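Local coordinates for protein signaling pathway modulator ZraP (Salmonella enterica subsp. enterica serovar Typhimurium, PDB 3LAY) that modulates the periplasmic Zra envelope stress response, combining regulatory and chaperone roles, and forms zinc-stabilised high-order oligomers, at residues Gln72-Gln86 with Gln132-Pro146. Sequence-based numbering, arbitrary orientation.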
loop_
_atom_site.group_PDB
_atom_site.type_symbol
_atom_site.label_atom_id
_atom_site.label_comp_id
_atom_site.label_asym_id
_atom_site.label_seq_id
_atom_site.Cartn_x
_atom_site.Cartn_y
_atom_site.Cartn_z
ATOM N N GLN J 72 -29.664 2.262 -12.877
ATOM C CA GLN J 72 -28.979 3.438 -12.416
ATOM C C GLN J 72 -27.536 3.499 -12.856
ATOM O O GLN J 72 -27.057 4.579 -13.193
ATOM C CB GLN J 72 -29.064 3.547 -10.920
ATOM C CG GLN J 72 -30.431 3.915 -10.394
ATOM C CD GLN J 72 -30.500 3.729 -8.884
ATOM O OE1 GLN J 72 -29.944 2.768 -8.341
ATOM N NE2 GLN J 72 -31.181 4.634 -8.204
ATOM N N GLN J 73 -26.828 2.364 -12.844
ATOM C CA GLN J 73 -25.391 2.352 -13.252
ATOM C C GLN J 73 -25.241 2.960 -14.640
ATOM O O GLN J 73 -24.312 3.721 -14.896
ATOM C CB GLN J 73 -24.776 0.931 -13.263
ATOM C CG GLN J 73 -24.265 0.366 -11.934
ATOM N N ALA J 74 -26.191 2.617 -15.511
ATOM C CA ALA J 74 -26.194 3.018 -16.925
ATOM C C ALA J 74 -26.561 4.487 -17.095
ATOM O O ALA J 74 -25.891 5.214 -17.805
ATOM C CB ALA J 74 -27.128 2.092 -17.751
ATOM N N THR J 75 -27.594 4.967 -16.443
ATOM C CA THR J 75 -27.847 6.363 -16.606
ATOM C C THR J 75 -26.614 7.148 -16.134
ATOM O O THR J 75 -26.135 8.046 -16.820
ATOM C CB THR J 75 -28.997 6.775 -15.819
ATOM O OG1 THR J 75 -30.077 5.952 -16.192
ATOM C CG2 THR J 75 -29.321 8.215 -16.103
ATOM N N ALA J 76 -26.094 6.826 -14.962
ATOM C CA ALA J 76 -24.927 7.550 -14.507
ATOM C C ALA J 76 -23.827 7.495 -15.583
ATOM O O ALA J 76 -23.236 8.534 -15.929
ATOM C CB ALA J 76 -24.397 6.997 -13.185
ATOM N N GLN J 77 -23.576 6.304 -16.121
ATOM C CA GLN J 77 -22.495 6.142 -17.065
ATOM C C GLN J 77 -22.716 7.039 -18.241
ATOM O O GLN J 77 -21.790 7.687 -18.703
ATOM C CB GLN J 77 -22.360 4.696 -17.524
ATOM C CG GLN J 77 -21.390 4.509 -18.691
ATOM N N LYS J 78 -23.963 7.115 -18.700
ATOM C CA LYS J 78 -24.266 7.933 -19.868
ATOM C C LYS J 78 -24.053 9.442 -19.547
ATOM O O LYS J 78 -23.419 10.173 -20.331
ATOM C CB LYS J 78 -25.685 7.652 -20.380
ATOM C CG LYS J 78 -25.933 8.184 -21.793
ATOM C CD LYS J 78 -27.464 8.304 -22.121
ATOM N N ILE J 79 -24.549 9.897 -18.391
ATOM C CA ILE J 79 -24.376 11.279 -18.029
ATOM C C ILE J 79 -22.877 11.627 -17.992
ATOM O O ILE J 79 -22.451 12.659 -18.487
ATOM C CB ILE J 79 -25.107 11.587 -16.706
ATOM C CG1 ILE J 79 -26.642 11.513 -16.922
ATOM C CG2 ILE J 79 -24.697 12.976 -16.134
ATOM C CD1 ILE J 79 -27.479 11.416 -15.626
ATOM N N TYR J 80 -22.070 10.728 -17.460
ATOM C CA TYR J 80 -20.629 10.972 -17.398
ATOM C C TYR J 80 -19.942 10.979 -18.768
ATOM O O TYR J 80 -19.053 11.780 -18.991
ATOM C CB TYR J 80 -19.931 9.999 -16.434
ATOM C CG TYR J 80 -19.823 10.524 -15.050
ATOM C CD1 TYR J 80 -18.607 10.954 -14.559
ATOM C CD2 TYR J 80 -20.942 10.676 -14.249
ATOM C CE1 TYR J 80 -18.486 11.474 -13.277
ATOM C CE2 TYR J 80 -20.842 11.181 -12.980
ATOM C CZ TYR J 80 -19.601 11.577 -12.496
ATOM O OH TYR J 80 -19.473 12.097 -11.236
ATOM N N ASP J 81 -20.337 10.089 -19.664
ATOM C CA ASP J 81 -19.759 10.062 -21.000
ATOM C C ASP J 81 -20.120 11.340 -21.688
ATOM O O ASP J 81 -19.291 11.952 -22.360
ATOM C CB ASP J 81 -20.271 8.870 -21.856
ATOM C CG ASP J 81 -19.756 7.513 -21.359
ATOM O OD1 ASP J 81 -18.800 7.497 -20.542
ATOM O OD2 ASP J 81 -20.305 6.464 -21.766
ATOM N N ASP J 82 -21.363 11.753 -21.540
ATOM C CA ASP J 82 -21.764 12.955 -22.204
ATOM C C ASP J 82 -20.889 14.068 -21.760
ATOM O O ASP J 82 -20.360 14.805 -22.583
ATOM C CB ASP J 82 -23.222 13.231 -21.963
ATOM C CG ASP J 82 -24.102 12.309 -22.767
ATOM O OD1 ASP J 82 -23.530 11.611 -23.658
ATOM O OD2 ASP J 82 -25.340 12.299 -22.525
ATOM N N TYR J 83 -20.696 14.141 -20.453
ATOM C CA TYR J 83 -19.859 15.168 -19.848
ATOM C C TYR J 83 -18.415 15.083 -20.345
ATOM O O TYR J 83 -17.810 16.100 -20.682
ATOM C CB TYR J 83 -19.938 15.087 -18.324
ATOM C CG TYR J 83 -18.795 15.775 -17.653
ATOM C CD1 TYR J 83 -18.769 17.165 -17.495
ATOM C CD2 TYR J 83 -17.712 15.035 -17.161
ATOM C CE1 TYR J 83 -17.693 17.786 -16.887
ATOM C CE2 TYR J 83 -16.662 15.641 -16.566
ATOM C CZ TYR J 83 -16.646 17.012 -16.424
ATOM O OH TYR J 83 -15.541 17.595 -15.831
ATOM N N TYR J 84 -17.864 13.880 -20.423
ATOM C CA TYR J 84 -16.470 13.741 -20.874
ATOM C C TYR J 84 -16.325 14.209 -22.304
ATOM O O TYR J 84 -15.436 15.001 -22.622
ATOM C CB TYR J 84 -15.880 12.310 -20.687
ATOM C CG TYR J 84 -15.565 12.000 -19.245
ATOM C CD1 TYR J 84 -14.732 12.819 -18.504
ATOM C CD2 TYR J 84 -16.085 10.884 -18.626
ATOM C CE1 TYR J 84 -14.474 12.554 -17.146
ATOM C CE2 TYR J 84 -15.832 10.606 -17.284
ATOM C CZ TYR J 84 -15.039 11.439 -16.562
ATOM O OH TYR J 84 -14.812 11.127 -15.246
ATOM N N THR J 85 -17.184 13.699 -23.154
ATOM C CA THR J 85 -17.222 14.077 -24.529
ATOM C C THR J 85 -17.363 15.592 -24.730
ATOM O O THR J 85 -16.634 16.166 -25.507
ATOM C CB THR J 85 -18.416 13.326 -25.207
ATOM O OG1 THR J 85 -18.031 11.963 -25.409
ATOM C CG2 THR J 85 -18.851 13.965 -26.561
ATOM N N GLN J 86 -18.302 16.251 -24.061
ATOM C CA GLN J 86 -18.480 17.684 -24.293
ATOM C C GLN J 86 -17.308 18.557 -23.828
ATOM O O GLN J 86 -17.070 19.604 -24.417
ATOM C CB GLN J 86 -19.781 18.179 -23.629
ATOM C CG GLN J 86 -21.003 17.669 -24.353
ATOM C CD GLN J 86 -22.217 17.415 -23.460
ATOM O OE1 GLN J 86 -22.190 17.692 -22.252
ATOM N NE2 GLN J 86 -23.274 16.835 -24.050
ATOM N N GLN J 132 -19.866 23.026 -16.630
ATOM C CA GLN J 132 -20.202 21.736 -17.165
ATOM C C GLN J 132 -20.363 20.757 -16.043
ATOM O O GLN J 132 -21.274 19.963 -16.073
ATOM C CB GLN J 132 -19.183 21.263 -18.199
ATOM C CG GLN J 132 -19.086 22.165 -19.455
ATOM C CD GLN J 132 -20.401 22.305 -20.168
ATOM O OE1 GLN J 132 -21.170 21.351 -20.270
ATOM N NE2 GLN J 132 -20.681 23.494 -20.653
ATOM N N ARG J 133 -19.523 20.798 -15.035
ATOM C CA ARG J 133 -19.722 19.890 -13.932
ATOM C C ARG J 133 -21.008 20.124 -13.171
ATOM O O ARG J 133 -21.596 19.196 -12.624
ATOM C CB ARG J 133 -18.601 20.013 -12.922
ATOM C CG ARG J 133 -17.342 19.468 -13.368
ATOM C CD ARG J 133 -16.267 19.910 -12.442
ATOM N NE ARG J 133 -14.996 19.384 -12.902
ATOM C CZ ARG J 133 -13.825 19.931 -12.630
ATOM N NH1 ARG J 133 -13.773 21.052 -11.922
ATOM N NH2 ARG J 133 -12.707 19.374 -13.084
ATOM N N VAL J 134 -21.409 21.371 -13.028
ATOM C CA VAL J 134 -22.653 21.604 -12.345
ATOM C C VAL J 134 -23.773 21.014 -13.161
ATOM O O VAL J 134 -24.627 20.339 -12.607
ATOM C CB VAL J 134 -22.897 23.089 -12.041
ATOM C CG1 VAL J 134 -24.282 23.273 -11.405
ATOM C CG2 VAL J 134 -21.726 23.622 -11.126
ATOM N N LYS J 135 -23.760 21.215 -14.481
ATOM C CA LYS J 135 -24.815 20.607 -15.324
ATOM C C LYS J 135 -24.845 19.145 -15.090
ATOM O O LYS J 135 -25.897 18.551 -14.962
ATOM C CB LYS J 135 -24.600 20.794 -16.809
ATOM C CG LYS J 135 -24.701 22.206 -17.277
ATOM C CD LYS J 135 -24.837 22.277 -18.813
ATOM C CE LYS J 135 -24.749 23.776 -19.293
ATOM N NZ LYS J 135 -24.347 23.917 -20.750
ATOM N N ARG J 136 -23.674 18.553 -15.004
ATOM C CA ARG J 136 -23.613 17.133 -14.813
ATOM C C ARG J 136 -24.152 16.701 -13.465
ATOM O O ARG J 136 -24.963 15.772 -13.394
ATOM C CB ARG J 136 -22.191 16.692 -14.909
ATOM C CG ARG J 136 -22.020 15.247 -14.983
ATOM C CD ARG J 136 -20.606 14.899 -14.636
ATOM N NE ARG J 136 -20.301 15.240 -13.244
ATOM C CZ ARG J 136 -19.065 15.428 -12.795
ATOM N NH1 ARG J 136 -18.051 15.338 -13.653
ATOM N NH2 ARG J 136 -18.830 15.745 -11.515
ATOM N N ASP J 137 -23.735 17.374 -12.385
ATOM C CA ASP J 137 -24.202 16.978 -11.061
ATOM C C ASP J 137 -25.716 17.145 -10.972
ATOM O O ASP J 137 -26.413 16.297 -10.365
ATOM C CB ASP J 137 -23.528 17.773 -9.974
ATOM C CG ASP J 137 -22.002 17.605 -9.950
ATOM O OD1 ASP J 137 -21.515 16.519 -10.258
ATOM O OD2 ASP J 137 -21.291 18.570 -9.594
ATOM N N VAL J 138 -26.228 18.220 -11.589
ATOM C CA VAL J 138 -27.656 18.497 -11.582
ATOM C C VAL J 138 -28.411 17.425 -12.382
ATOM O O VAL J 138 -29.518 16.987 -12.017
ATOM C CB VAL J 138 -27.944 19.872 -12.217
ATOM C CG1 VAL J 138 -29.394 20.008 -12.507
ATOM C CG2 VAL J 138 -27.422 20.983 -11.325
ATOM N N ALA J 139 -27.814 17.026 -13.497
ATOM C CA ALA J 139 -28.405 15.988 -14.314
ATOM C C ALA J 139 -28.551 14.758 -13.426
ATOM O O ALA J 139 -29.677 14.231 -13.258
ATOM C CB ALA J 139 -27.528 15.684 -15.508
ATOM N N MET J 140 -27.422 14.329 -12.838
ATOM C CA MET J 140 -27.394 13.173 -11.943
ATOM C C MET J 140 -28.491 13.266 -10.902
ATOM O O MET J 140 -29.258 12.309 -10.729
ATOM C CB MET J 140 -26.053 13.066 -11.212
ATOM C CG MET J 140 -24.898 12.692 -12.087
ATOM S SD MET J 140 -24.871 10.954 -12.535
ATOM C CE MET J 140 -24.139 10.180 -11.092
ATOM N N ALA J 141 -28.577 14.414 -10.208
ATOM C CA ALA J 141 -29.602 14.588 -9.152
ATOM C C ALA J 141 -30.987 14.439 -9.738
ATOM O O ALA J 141 -31.842 13.779 -9.152
ATOM C CB ALA J 141 -29.478 15.953 -8.432
ATOM N N GLN J 142 -31.202 15.025 -10.905
ATOM C CA GLN J 142 -32.511 14.925 -11.513
ATOM C C GLN J 142 -32.865 13.505 -11.936
ATOM O O GLN J 142 -34.029 13.208 -12.122
ATOM C CB GLN J 142 -32.656 15.898 -12.694
ATOM C CG GLN J 142 -32.864 17.329 -12.282
ATOM C CD GLN J 142 -32.868 18.249 -13.452
ATOM O OE1 GLN J 142 -32.058 18.090 -14.377
ATOM N NE2 GLN J 142 -33.751 19.239 -13.434
ATOM N N ALA J 143 -31.876 12.623 -12.099
ATOM C CA ALA J 143 -32.178 11.214 -12.455
ATOM C C ALA J 143 -32.366 10.329 -11.231
ATOM O O ALA J 143 -32.583 9.163 -11.361
ATOM C CB ALA J 143 -31.141 10.634 -13.368
ATOM N N GLY J 144 -32.296 10.881 -10.036
ATOM C CA GLY J 144 -32.532 10.083 -8.867
ATOM C C GLY J 144 -31.341 9.223 -8.543
ATOM O O GLY J 144 -31.456 8.258 -7.825
ATOM N N ILE J 145 -30.177 9.583 -9.046
ATOM C CA ILE J 145 -28.998 8.787 -8.796
ATOM C C ILE J 145 -28.269 9.241 -7.548
ATOM O O ILE J 145 -27.797 10.366 -7.487
ATOM C CB ILE J 145 -28.071 8.814 -9.995
ATOM C CG1 ILE J 145 -28.782 8.160 -11.165
ATOM C CG2 ILE J 145 -26.840 8.067 -9.705
ATOM C CD1 ILE J 145 -27.960 8.066 -12.356
ATOM N N PRO J 146 -28.170 8.343 -6.543
ATOM C CA PRO J 146 -27.555 8.501 -5.211
ATOM C C PRO J 146 -26.279 9.293 -5.104
ATOM O O PRO J 146 -25.313 9.054 -5.857
ATOM C CB PRO J 146 -27.219 7.070 -4.809
ATOM C CG PRO J 146 -28.301 6.261 -5.384
ATOM C CD PRO J 146 -28.744 6.988 -6.680
#
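R136 sits in the corner made by the faces of Y80 and Y83, and the two rings engage it differently. Its guanidinium lies flat on Y80, centres 4.5 Å apart and planes 10° apart, while CD sits over the middle of the same ring in a CH-pi contact. Toward Y83 the group turns its edge: the planes stand steeply to each other, yet R136 CZ lies over the ring face, 4.5 Å from its centroid and 12° off the normal, which meets the geometry of a cation-pi contact. A chain that starts anti to the backbone N and bends at chi3 carries the head group into this corner.

Polar bonds lie next to this arrangement. R136 NH2 donates to D137 OD1 at 3.1 Å, a salt bridge between neighbours on one helix, met on the syn side of the carboxylate, that should help hold the guanidinium's rotation. R133 NE gives Y83 OH only a weak hydrogen bond (3.5 Å); the stronger partner of R133 is D130.

Apolar packing continues toward the chain ends. I79 CG2 rests on R136 CG and, at 4.0 Å, on A139 CB. M140, bent at chi2 and chi3, brings CE to 3.8 Å from A76 CB and places SD at the edge of Y80, a Met-aromatic contact. Past the Schellman motif, where G144 has positive phi, I145 turns back so that CD1 packs against A76 CB and T75 CB. Q72 NE2 comes within 3.7 Å of both G144 O and the poorly ordered P146 CD, without a hydrogen bond.

These contacts join the start of helix 70-106 to the end of helix 112-142 in an antiparallel hairpin, the local axes 10.0 Å apart at 166°. On helix 112-142, V134 and V138 pack against a second subunit, whose Y101 hydrogen-bonds D137 OD2, linking the hairpin to the decameric alpha-helical barrel.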